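Local coordinates for protein unsaturated glucuronyl hydrolase (Streptococcus agalactiae, PDB 2ZZR) that hydrolyses unsaturated hyaluronan, chondroitin and heparin disaccharides, releasing the unsaturated uronic acid from the sugar it is linked to, at residues 112-117 against 176-181; 171-176 against 248-253. All blocks are in the same frame, centred on the assembly; numbering follows the deposited sequence.

Interaction 1 (112-117 against 176-181); sequences HHDLGF and LLNIQL
N178 reaches across to the backbone around G116 and F117 in a buried contact between the first turn of helix 115-130 and the short helical stretch leading into helix 180-189. The pairing of these helices is consistent with the alpha-barrel fold of family 88. D114, the catalytic nucleophile, stands at the N-cap position of helix 115-130. The backbones come very close here: the CA atoms of G116 and N178 are 4.1 Å apart, and G116 has no side chain to keep them further apart. The CG of N178 lies anti to its own carbonyl carbon (chi1 -71°), which carries the amide over the start of the helix. F117 N donates a hydrogen bond of 2.8 Å to N178 OD1. The N-H...O angle is 158°, and the donor sits above the amide plane, 39° out of it. G116 N is also 2.8 Å from N178 OD1. At the other end of the amide, N178 ND2 lies over one face of the F117 ring, near the rim, 3.4 Å from F117 CE1. Ring and amide planes are nearly perpendicular. F117 meets L177 as well, with CE2 3.5 Å from L177 CB. At the start of helix 180-189 the contact is apolar: L181 CD2 packs 3.8 Å from L115 CB, and L115 also touches helix 133-147. The buried N178 amide is thus gripped at both ends, OD1 by the hydrogen bond from F117 N and ND2 by its own hydrogen bond to D174 O. This couples the backbone beside the nucleophile D114 to that of D174, the proton donor.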
loop_
_atom_site.group_PDB
_atom_site.type_symbol
_atom_site.label_atom_id
_atom_site.label_comp_id
_atom_site.label_asym_id
_atom_site.label_seq_id
_atom_site.Cartn_x
_atom_site.Cartn_y
_atom_site.Cartn_z
ATOM N N HIS A 112 15.274 -7.417 -3.874
ATOM C CA HIS A 112 14.727 -6.161 -3.397
ATOM C C HIS A 112 13.813 -6.509 -2.216
ATOM O O HIS A 112 13.710 -7.680 -1.828
ATOM C CB HIS A 112 13.967 -5.438 -4.516
ATOM C CG HIS A 112 12.902 -6.272 -5.158
ATOM N ND1 HIS A 112 13.027 -6.802 -6.425
ATOM C CD2 HIS A 112 11.699 -6.686 -4.694
ATOM C CE1 HIS A 112 11.940 -7.495 -6.719
ATOM N NE2 HIS A 112 11.120 -7.444 -5.685
ATOM N N HIS A 113 13.165 -5.503 -1.646
ATOM C CA HIS A 113 12.380 -5.683 -0.430
ATOM C C HIS A 113 10.875 -5.764 -0.707
ATOM O O HIS A 113 10.072 -5.789 0.231
ATOM C CB HIS A 113 12.651 -4.518 0.524
ATOM C CG HIS A 113 12.193 -3.198 -0.009
ATOM N ND1 HIS A 113 12.891 -2.503 -0.975
ATOM C CD2 HIS A 113 11.082 -2.469 0.251
ATOM C CE1 HIS A 113 12.244 -1.387 -1.262
ATOM N NE2 HIS A 113 11.145 -1.341 -0.529
ATOM N N ASP A 114 10.495 -5.792 -1.987
ATOM C CA ASP A 114 9.075 -5.763 -2.367
ATOM C C ASP A 114 8.418 -7.145 -2.476
ATOM O O ASP A 114 7.433 -7.321 -3.205
ATOM C CB ASP A 114 8.874 -4.937 -3.647
ATOM C CG ASP A 114 9.134 -3.457 -3.432
ATOM O OD1 ASP A 114 8.692 -2.906 -2.403
ATOM O OD2 ASP A 114 9.780 -2.839 -4.303
ATOM N N LEU A 115 8.951 -8.106 -1.722
ATOM C CA LEU A 115 8.417 -9.477 -1.685
ATOM C C LEU A 115 6.970 -9.521 -1.181
ATOM O O LEU A 115 6.168 -10.342 -1.640
ATOM C CB LEU A 115 9.310 -10.388 -0.829
ATOM C CG LEU A 115 10.535 -11.065 -1.471
ATOM C CD1 LEU A 115 10.119 -12.059 -2.550
ATOM C CD2 LEU A 115 11.517 -10.052 -2.035
ATOM N N GLY A 116 6.645 -8.629 -0.248
ATOM C CA GLY A 116 5.295 -8.531 0.300
ATOM C C GLY A 116 4.290 -8.008 -0.708
ATOM O O GLY A 116 3.228 -8.602 -0.891
ATOM N N PHE A 117 4.615 -6.905 -1.378
ATOM C CA PHE A 117 3.757 -6.396 -2.454
ATOM C C PHE A 117 3.480 -7.478 -3.498
ATOM O O PHE A 117 2.369 -7.571 -4.028
ATOM C CB PHE A 117 4.396 -5.199 -3.166
ATOM C CG PHE A 117 4.310 -3.896 -2.406
ATOM C CD1 PHE A 117 5.370 -2.995 -2.446
ATOM C CD2 PHE A 117 3.168 -3.549 -1.688
ATOM C CE1 PHE A 117 5.301 -1.778 -1.765
ATOM C CE2 PHE A 117 3.090 -2.331 -1.006
ATOM C CZ PHE A 117 4.156 -1.446 -1.050
ATOM N N LEU A 176 7.289 -0.927 5.057
ATOM C CA LEU A 176 6.265 -1.119 6.094
ATOM C C LEU A 176 5.147 -2.062 5.639
ATOM O O LEU A 176 4.599 -2.811 6.449
ATOM C CB LEU A 176 5.670 0.221 6.535
ATOM C CG LEU A 176 6.578 1.137 7.373
ATOM C CD1 LEU A 176 5.827 2.397 7.733
ATOM C CD2 LEU A 176 7.070 0.434 8.634
ATOM N N LEU A 177 4.814 -2.019 4.350
ATOM C CA LEU A 177 3.791 -2.924 3.794
ATOM C C LEU A 177 4.333 -4.327 3.553
ATOM O O LEU A 177 3.566 -5.299 3.491
ATOM C CB LEU A 177 3.226 -2.371 2.482
ATOM C CG LEU A 177 2.039 -1.401 2.483
ATOM C CD1 LEU A 177 0.731 -2.132 2.745
ATOM C CD2 LEU A 177 2.244 -0.225 3.452
ATOM N N ASN A 178 5.653 -4.427 3.404
ATOM C CA ASN A 178 6.298 -5.692 3.058
ATOM C C ASN A 178 6.659 -6.573 4.255
ATOM O O ASN A 178 6.854 -7.779 4.109
ATOM C CB ASN A 178 7.505 -5.421 2.158
ATOM C CG ASN A 178 7.085 -4.976 0.771
ATOM O OD1 ASN A 178 6.818 -5.802 -0.097
ATOM N ND2 ASN A 178 6.997 -3.666 0.562
ATOM N N ILE A 179 6.709 -5.983 5.447
ATOM C CA ILE A 179 6.976 -6.771 6.658
ATOM C C ILE A 179 5.739 -7.567 7.115
ATOM O O ILE A 179 5.835 -8.434 7.978
ATOM C CB ILE A 179 7.546 -5.917 7.832
ATOM C CG1 ILE A 179 6.529 -4.883 8.331
ATOM C CG2 ILE A 179 8.867 -5.254 7.417
ATOM C CD1 ILE A 179 6.953 -4.130 9.615
ATOM N N GLN A 180 4.583 -7.281 6.528
ATOM C CA GLN A 180 3.373 -8.037 6.872
ATOM C C GLN A 180 3.566 -9.506 6.499
ATOM O O GLN A 180 3.130 -10.413 7.224
ATOM C CB GLN A 180 2.129 -7.431 6.212
ATOM C CG GLN A 180 1.932 -5.921 6.494
ATOM C CD GLN A 180 2.169 -5.516 7.952
ATOM O OE1 GLN A 180 2.901 -4.562 8.234
ATOM N NE2 GLN A 180 1.542 -6.224 8.876
ATOM N N LEU A 181 4.269 -9.721 5.388
ATOM C CA LEU A 181 4.679 -11.053 4.940
ATOM C C LEU A 181 5.440 -11.794 6.034
ATOM O O LEU A 181 5.249 -12.998 6.235
ATOM C CB LEU A 181 5.548 -10.919 3.676
ATOM C CG LEU A 181 6.277 -12.144 3.114
ATOM C CD1 LEU A 181 5.272 -13.228 2.727
ATOM C CD2 LEU A 181 7.119 -11.729 1.920
#

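Interaction 2 (171-176 against 248-253)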
loop_
_atom_site.group_PDB
_atom_site.type_symbol
_atom_site.label_atom_id
_atom_site.label_comp_id
_atom_site.label_asym_id
_atom_site.label_seq_id
_atom_site.Cartn_x
_atom_site.Cartn_y
_atom_site.Cartn_z
ATOM N N LEU A 171 16.750 1.968 4.249
ATOM C CA LEU A 171 15.393 1.430 4.142
ATOM C C LEU A 171 14.522 2.419 3.379
ATOM O O LEU A 171 14.843 3.607 3.290
ATOM C CB LEU A 171 14.793 1.134 5.529
ATOM C CG LEU A 171 14.581 2.264 6.553
ATOM C CD1 LEU A 171 13.355 3.138 6.246
ATOM C CD2 LEU A 171 14.464 1.692 7.970
ATOM N N ILE A 172 13.408 1.930 2.841
ATOM C CA ILE A 172 12.438 2.781 2.164
ATOM C C ILE A 172 11.098 2.585 2.876
ATOM O O ILE A 172 10.820 1.497 3.376
ATOM C CB ILE A 172 12.372 2.462 0.643
ATOM C CG1 ILE A 172 13.734 2.782 -0.007
ATOM C CG2 ILE A 172 11.247 3.240 -0.048
ATOM C CD1 ILE A 172 13.848 2.389 -1.469
ATOM N N ILE A 173 10.299 3.644 2.956
ATOM C CA ILE A 173 9.092 3.624 3.790
ATOM C C ILE A 173 8.062 2.574 3.353
ATOM O O ILE A 173 7.310 2.047 4.189
ATOM C CB ILE A 173 8.429 5.027 3.899
ATOM C CG1 ILE A 173 7.368 5.025 5.014
ATOM C CG2 ILE A 173 7.897 5.498 2.538
ATOM C CD1 ILE A 173 6.882 6.395 5.429
ATOM N N ASP A 174 8.039 2.253 2.060
ATOM C CA ASP A 174 7.073 1.256 1.578
ATOM C C ASP A 174 7.347 -0.151 2.122
ATOM O O ASP A 174 6.491 -1.035 2.038
ATOM C CB ASP A 174 6.935 1.279 0.046
ATOM C CG ASP A 174 8.160 0.749 -0.683
ATOM O OD1 ASP A 174 8.063 0.602 -1.916
ATOM O OD2 ASP A 174 9.212 0.474 -0.063
ATOM N N CYS A 175 8.526 -0.352 2.710
ATOM C CA CYS A 175 8.847 -1.643 3.312
ATOM C C CYS A 175 7.926 -1.959 4.501
ATOM O O CYS A 175 7.793 -3.118 4.899
ATOM C CB CYS A 175 10.323 -1.736 3.714
ATOM S SG CYS A 175 10.892 -3.443 3.928
ATOM N N LEU A 176 7.289 -0.927 5.057
ATOM C CA LEU A 176 6.265 -1.119 6.094
ATOM C C LEU A 176 5.147 -2.062 5.639
ATOM O O LEU A 176 4.599 -2.811 6.449
ATOM C CB LEU A 176 5.670 0.221 6.535
ATOM C CG LEU A 176 6.578 1.137 7.373
ATOM C CD1 LEU A 176 5.827 2.397 7.733
ATOM C CD2 LEU A 176 7.070 0.434 8.634
ATOM N N GLN A 248 3.582 9.303 2.465
ATOM C CA GLN A 248 2.727 9.571 3.618
ATOM C C GLN A 248 1.701 8.445 3.780
ATOM O O GLN A 248 1.492 7.942 4.885
ATOM C CB GLN A 248 2.035 10.932 3.464
ATOM C CG GLN A 248 1.441 11.509 4.751
ATOM C CD GLN A 248 2.494 11.871 5.812
ATOM O OE1 GLN A 248 2.179 11.959 7.002
ATOM N NE2 GLN A 248 3.728 12.098 5.384
ATOM N N ALA A 249 1.084 8.047 2.668
ATOM C CA ALA A 249 0.086 6.973 2.670
ATOM C C ALA A 249 0.651 5.607 3.057
ATOM O O ALA A 249 -0.032 4.831 3.724
ATOM C CB ALA A 249 -0.626 6.896 1.327
ATOM N N TRP A 250 1.886 5.305 2.654
ATOM C CA TRP A 250 2.514 4.052 3.079
ATOM C C TRP A 250 2.607 3.992 4.605
ATOM O O TRP A 250 2.439 2.932 5.193
ATOM C CB TRP A 250 3.917 3.883 2.491
ATOM C CG TRP A 250 4.005 3.645 0.996
ATOM C CD1 TRP A 250 4.904 4.221 0.141
ATOM C CD2 TRP A 250 3.197 2.759 0.191
ATOM N NE1 TRP A 250 4.707 3.761 -1.139
ATOM C CE2 TRP A 250 3.667 2.865 -1.140
ATOM C CE3 TRP A 250 2.118 1.902 0.461
ATOM C CZ2 TRP A 250 3.100 2.140 -2.205
ATOM C CZ3 TRP A 250 1.553 1.173 -0.601
ATOM C CH2 TRP A 250 2.046 1.303 -1.919
ATOM N N GLY A 251 2.881 5.136 5.235
ATOM C CA GLY A 251 2.883 5.228 6.692
ATOM C C GLY A 251 1.488 5.025 7.264
ATOM O O GLY A 251 1.299 4.233 8.196
ATOM N N ILE A 252 0.509 5.717 6.683
ATOM C CA ILE A 252 -0.886 5.656 7.141
ATOM C C ILE A 252 -1.443 4.237 7.132
ATOM O O ILE A 252 -2.199 3.872 8.031
ATOM C CB ILE A 252 -1.799 6.628 6.347
ATOM C CG1 ILE A 252 -1.395 8.073 6.654
ATOM C CG2 ILE A 252 -3.283 6.424 6.696
ATOM C CD1 ILE A 252 -1.910 9.081 5.637
ATOM N N TYR A 253 -1.050 3.433 6.144
ATOM C CA TYR A 253 -1.515 2.043 6.088
ATOM C C TYR A 253 -0.539 1.088 6.772
ATOM O O TYR A 253 -0.952 0.187 7.497
ATOM C CB TYR A 253 -1.797 1.634 4.639
ATOM C CG TYR A 253 -2.636 0.371 4.449
ATOM C CD1 TYR A 253 -2.730 -0.228 3.193
ATOM C CD2 TYR A 253 -3.327 -0.221 5.514
ATOM C CE1 TYR A 253 -3.501 -1.382 2.990
ATOM C CE2 TYR A 253 -4.098 -1.389 5.327
ATOM C CZ TYR A 253 -4.176 -1.956 4.061
ATOM O OH TYR A 253 -4.926 -3.097 3.854
#
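The methylene of D174 lies over one face of the W250 indole. D174 CB lies 3.6 Å from the centroid of the five-membered ring, only 13° off the ring normal, as a CH-pi contact. Its nearest ring atom is W250 NE1, 3.5 Å from D174 CB. This is the tight part of the contact. The D174 side chain has CG between its backbone N and carbonyl carbon (chi1 70°). The carboxylate lies beyond CB, further from the same face, and points away from the ring to H113, whose NE2 is hydrogen-bonded to OD2. H113 may thereby position the carboxylate. The apolar rim is looser. I173 comes in at the edge of the indole, near its plane, where its CG2 is 4.0 Å from W250 CD1. I173 CD1 is 4.2 Å from G251 N, and L176 CD1 is 4.2 Å from G251 CA. No hydrogen bond crosses between the segments. D174 marks the partly exposed side; the other touching residues are buried. The 171-176 segment runs from a strand through a type I turn, I172 to C175, into a short helix, while 248-253 is a continuous part of helix 245-262. F117 packs on the same side of the indole as D174, by the six-membered ring, and T309 of helix 304-318 touches W250. W250 and D174 bind the substrate and D174 is the proton donor, so this is the active site of a family 88 alpha-barrel hydrolase.

Overall arrangement
Along the chain, segment 112-117 comes first, then 171-176 and 176-181, which share L176, and last 248-253. Interaction 1 closes the loop from helix 115-130 to helix 180-189. Interaction 2 closes a second loop, which starts inside the first and ends beyond it, at helix 245-262. The contacts therefore cross rather than nest. Their centres lie 10 Å apart and they touch. H113 joins them through D174. The like-charged carboxylates of D114 and D174, nucleophile and proton donor, come within 3.6 Å at their OD1 atoms, and F117 CZ packs 3.6 Å from W250 CH2. Both contacts use the short helix 175-178. Together they bring helices 115-130, 180-189 and 245-262 around one active site.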